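Local structure of WZI (2YNK) at residues G158-G163 with M307-I312; H330-N335 with D361-D366. The protein is an outer-membrane beta-barrel lectin that binds carbohydrate and takes part in the assembly of the group 1 capsule in Escherichia coli. All blocks are in the same frame, centred on the assembly; numbering follows the deposited sequence.

Contact 1. Residues G158-G163 with M307-I312; sequences GSLIRG and MFLGGI
Leu-160 lays its branched end against Leu-309 and the neighbouring strand backbone, and this one side chain supplies most of what 158-163 buries here. The evidence is in CD1: it lies 3.6 Å from Leu-309 CB and also 3.6 Å from Met-307 O, meeting a side chain and a peptide carbonyl together. CD2 is more distant, with its nearest partner Phe-308 O at 4.0 Å. The side chain of Leu-160 starts out toward the strand, chi1 (-60°) sets CG beside the backbone N, and from there CD1 meets Leu-309 CB; its axis runs at a slant to that of Leu-309. Leu-309 answers with CD1 at 3.6 Å from Gly-158 O, while the bent selenomethionine Met-307 brings CE to 4.0 Å from Leu-160 O. No hydrogen bond joins the segments. The loop is shaped internally instead: Ser-159 OG accepts from Ile-161 N at 3.1 Å, which makes an ST turn, and from Arg-162 N, three residues on, at 3.0 Å, the ST motif, and Leu-160 N and O are taken up by Gln-292 and Tyr-343. On the looser side Phe-308 points away from the loop and is partly exposed; 310-312 run on past the loop's contact and are partly exposed too. Met-307 and Leu-309 facing Leu-160, with Phe-308 turned away, are consistent with a buried loop packed on the inner surface of the barrel wall.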
# COMPACT_ATOMS: atom_id res chain seq x y z
N GLY A 158 -5.65 -4.41 -0.22
CA GLY A 158 -5.00 -4.52 1.08
C GLY A 158 -3.72 -5.33 1.04
O GLY A 158 -3.46 -6.07 0.08
N SER A 159 -2.88 -5.13 2.05
CA SER A 159 -1.85 -6.09 2.41
C SER A 159 -2.29 -6.79 3.68
O SER A 159 -2.77 -6.15 4.61
CB SER A 159 -0.53 -5.39 2.66
OG SER A 159 0.34 -6.27 3.37
N LEU A 160 -2.09 -8.09 3.76
CA LEU A 160 -2.45 -8.84 4.95
C LEU A 160 -1.45 -8.66 6.09
O LEU A 160 -1.73 -9.09 7.22
CB LEU A 160 -2.55 -10.34 4.65
CG LEU A 160 -3.56 -10.80 3.60
CD1 LEU A 160 -3.38 -12.29 3.35
CD2 LEU A 160 -4.99 -10.48 4.02
N ILE A 161 -0.32 -8.02 5.81
CA ILE A 161 0.78 -7.94 6.78
C ILE A 161 1.26 -6.53 7.08
O ILE A 161 1.49 -6.20 8.23
CB ILE A 161 1.98 -8.79 6.34
CG1 ILE A 161 3.04 -8.84 7.46
CG2 ILE A 161 2.56 -8.27 5.02
CD1 ILE A 161 3.88 -10.09 7.47
N ARG A 162 1.44 -5.71 6.05
CA ARG A 162 1.77 -4.30 6.24
C ARG A 162 1.18 -3.47 5.12
O ARG A 162 1.71 -3.44 4.00
CB ARG A 162 3.28 -4.08 6.33
CG ARG A 162 3.87 -4.35 7.72
CD ARG A 162 3.42 -3.34 8.78
NE ARG A 162 3.82 -1.97 8.46
CZ ARG A 162 3.02 -1.04 7.96
NH1 ARG A 162 1.72 -1.26 7.73
NH2 ARG A 162 3.53 0.16 7.68
N GLY A 163 0.08 -2.81 5.45
CA GLY A 163 -0.59 -1.94 4.53
C GLY A 163 -0.55 -0.48 4.94
O GLY A 163 0.39 -0.01 5.58
N MSE A 307 -4.19 -16.21 7.24
CA MSE A 307 -5.11 -15.34 6.51
C MSE A 307 -4.76 -15.44 5.05
O MSE A 307 -3.60 -15.61 4.70
CB MSE A 307 -4.96 -13.91 6.99
CG MSE A 307 -5.34 -13.84 8.47
SE MSE A 307 -4.95 -12.06 9.17
CE MSE A 307 -2.99 -12.21 9.29
N PHE A 308 -5.77 -15.32 4.20
CA PHE A 308 -5.60 -15.53 2.77
C PHE A 308 -6.03 -14.34 1.93
O PHE A 308 -6.91 -13.55 2.32
CB PHE A 308 -6.39 -16.76 2.34
CG PHE A 308 -5.85 -18.03 2.89
CD1 PHE A 308 -6.27 -18.50 4.13
CD2 PHE A 308 -4.91 -18.77 2.18
CE1 PHE A 308 -5.77 -19.68 4.65
CE2 PHE A 308 -4.41 -19.95 2.69
CZ PHE A 308 -4.84 -20.41 3.93
N LEU A 309 -5.41 -14.24 0.77
CA LEU A 309 -5.71 -13.20 -0.20
C LEU A 309 -5.33 -13.70 -1.59
O LEU A 309 -4.27 -14.29 -1.78
CB LEU A 309 -4.94 -11.94 0.15
CG LEU A 309 -4.93 -10.79 -0.87
CD1 LEU A 309 -4.70 -9.49 -0.11
CD2 LEU A 309 -3.90 -11.00 -1.98
N GLY A 310 -6.21 -13.46 -2.56
CA GLY A 310 -5.98 -13.83 -3.94
C GLY A 310 -6.68 -12.86 -4.86
O GLY A 310 -7.65 -12.21 -4.48
N GLY A 311 -6.18 -12.76 -6.09
CA GLY A 311 -6.79 -11.90 -7.10
C GLY A 311 -6.30 -12.13 -8.53
O GLY A 311 -5.33 -12.85 -8.78
N ILE A 312 -7.00 -11.50 -9.46
CA ILE A 312 -6.68 -11.59 -10.87
C ILE A 312 -6.81 -10.19 -11.43
O ILE A 312 -7.75 -9.46 -11.09
CB ILE A 312 -7.64 -12.59 -11.56
CG1 ILE A 312 -7.26 -12.79 -13.03
CG2 ILE A 312 -9.09 -12.13 -11.45
CD1 ILE A 312 -8.21 -13.70 -13.77

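Contact 2. Residues H330-N335 with D361-D366; sequences HDTRTN and DAMGGD
His-330 and Asp-361 meet through a histidine-carboxylate hydrogen bond. The histidine's CB lies 3.8 Å from Asp-361 OD2 and also touches CE of the selenomethionine Met-363, and its CG faces the same OD2 at 3.5 Å. Chi1 (-66°) sets CG anti to the carbonyl carbon and places the ring, while the ring's own rotation presents ND1 to the carboxylate. ND1 donates to Asp-361 OD2 at 2.5 Å with an N-H...O angle of 154°, meeting that oxygen on its syn side but tilted out of the carboxylate plane. Ring and carboxylate planes are turned 47° apart, yet Asp-361 OD1 still lies in the ring plane at its edge, 3.6 Å from His-330 CE1. At the ring's other nitrogen, His-330 NE2 is hydrogen-bonded to Glu-328 OE2. Further along, Thr-332 CG2 and Met-363 CE touch at 3.5 Å. Thr-332 OG1 sits 2.9 Å from Gly-364 O and is also hydrogen-bonded to the backbone N of Gly-367. The backbones join where Asp-366 N donates to Thr-332 O at 2.8 Å. Arg-333 runs its CG past Asp-366 O at 3.6 Å, while its NE and NH2 are both bonded to Asp-331 OD2, and Asp-331 OD1 closes an Asx turn on Arg-333 N. Since the buried imidazole is bonded at each nitrogen to a carboxylate, the two acids would hold its rotation and be expected to favour its protonated form.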
# COMPACT_ATOMS: atom_id res chain seq x y z
N HIS A 330 -10.36 -11.54 -0.18
CA HIS A 330 -9.60 -11.61 1.07
C HIS A 330 -10.31 -12.45 2.09
O HIS A 330 -11.53 -12.50 2.11
CB HIS A 330 -9.45 -10.22 1.68
CG HIS A 330 -8.61 -9.26 0.88
ND1 HIS A 330 -8.12 -8.14 1.41
CD2 HIS A 330 -8.16 -9.29 -0.44
CE1 HIS A 330 -7.42 -7.47 0.49
NE2 HIS A 330 -7.44 -8.18 -0.65
N ASP A 331 -9.55 -13.10 2.96
CA ASP A 331 -10.11 -13.75 4.14
C ASP A 331 -9.17 -13.58 5.33
O ASP A 331 -8.10 -14.20 5.38
CB ASP A 331 -10.39 -15.24 3.88
CG ASP A 331 -11.18 -15.90 5.01
OD1 ASP A 331 -10.70 -15.85 6.16
OD2 ASP A 331 -12.26 -16.48 4.75
N THR A 332 -9.56 -12.74 6.28
CA THR A 332 -8.73 -12.46 7.45
C THR A 332 -9.23 -13.18 8.72
O THR A 332 -8.90 -12.79 9.84
CB THR A 332 -8.58 -10.95 7.69
OG1 THR A 332 -9.87 -10.38 7.93
CG2 THR A 332 -7.94 -10.30 6.46
N ARG A 333 -10.01 -14.24 8.54
CA ARG A 333 -10.23 -15.20 9.61
C ARG A 333 -9.00 -16.09 9.73
O ARG A 333 -8.07 -16.00 8.92
CB ARG A 333 -11.47 -16.05 9.33
CG ARG A 333 -12.76 -15.26 9.25
CD ARG A 333 -13.93 -16.14 8.88
NE ARG A 333 -13.88 -16.55 7.48
CZ ARG A 333 -14.72 -17.40 6.91
NH1 ARG A 333 -15.70 -17.96 7.61
NH2 ARG A 333 -14.58 -17.70 5.62
N THR A 334 -8.99 -16.96 10.74
CA THR A 334 -7.94 -17.96 10.87
C THR A 334 -8.38 -19.25 10.18
O THR A 334 -9.36 -19.90 10.59
CB THR A 334 -7.56 -18.21 12.33
OG1 THR A 334 -6.72 -17.14 12.77
CG2 THR A 334 -6.81 -19.53 12.48
N ASN A 335 -7.65 -19.61 9.12
CA ASN A 335 -8.00 -20.74 8.27
C ASN A 335 -9.45 -20.69 7.80
O ASN A 335 -10.13 -21.71 7.79
CB ASN A 335 -7.71 -22.06 8.98
CG ASN A 335 -6.27 -22.18 9.43
OD1 ASN A 335 -5.35 -21.71 8.74
ND2 ASN A 335 -6.06 -22.82 10.57
N ASP A 361 -4.66 -5.56 6.84
CA ASP A 361 -5.69 -5.29 5.84
C ASP A 361 -6.70 -4.25 6.32
O ASP A 361 -7.05 -4.20 7.49
CB ASP A 361 -6.42 -6.60 5.49
CG ASP A 361 -7.19 -6.52 4.17
OD1 ASP A 361 -7.19 -5.46 3.49
OD2 ASP A 361 -7.80 -7.55 3.82
N ALA A 362 -7.21 -3.44 5.38
CA ALA A 362 -8.11 -2.33 5.72
C ALA A 362 -9.33 -2.73 6.59
O ALA A 362 -9.81 -1.94 7.38
CB ALA A 362 -8.57 -1.63 4.44
N MSE A 363 -9.81 -3.96 6.41
CA MSE A 363 -10.96 -4.52 7.14
C MSE A 363 -10.76 -4.75 8.62
O MSE A 363 -11.67 -4.58 9.42
CB MSE A 363 -11.21 -5.94 6.65
CG MSE A 363 -12.27 -6.00 5.58
SE MSE A 363 -12.46 -7.85 4.95
CE MSE A 363 -10.62 -8.57 5.08
N GLY A 364 -9.56 -5.19 8.97
CA GLY A 364 -9.30 -5.74 10.29
C GLY A 364 -9.38 -7.24 10.20
O GLY A 364 -9.40 -7.80 9.10
N GLY A 365 -9.43 -7.89 11.35
CA GLY A 365 -9.45 -9.35 11.41
C GLY A 365 -10.85 -9.93 11.31
O GLY A 365 -11.84 -9.23 11.54
N ASP A 366 -10.89 -11.22 10.98
CA ASP A 366 -12.12 -12.01 10.83
C ASP A 366 -13.00 -11.58 9.65
O ASP A 366 -14.18 -11.94 9.60
CB ASP A 366 -12.94 -11.99 12.12
CG ASP A 366 -12.11 -12.33 13.34
OD1 ASP A 366 -11.17 -13.15 13.21
OD2 ASP A 366 -12.42 -11.78 14.42

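From the N terminus, the chain passes 158-163 in the loop after strand 151-152, and contact 1 closes when it returns, 144 residues later, on strand 306-317. Contact 2 opens at the end of the next strand, 322-331, and in the loop that follows, and closes a much shorter excursion, 26 residues, just before strand 368-377. The two are therefore in series, neither nested nor crossed. They are nonetheless adjacent in space, with centres about 9 Å apart, because strands 306-317 and 322-331 are neighbours in the barrel wall: Phe-308 and Asp-331 share backbone bonding, and Leu-309 packs on His-330. Gly-158 also touches Asp-361, so both loops meet beside the same pair of strands.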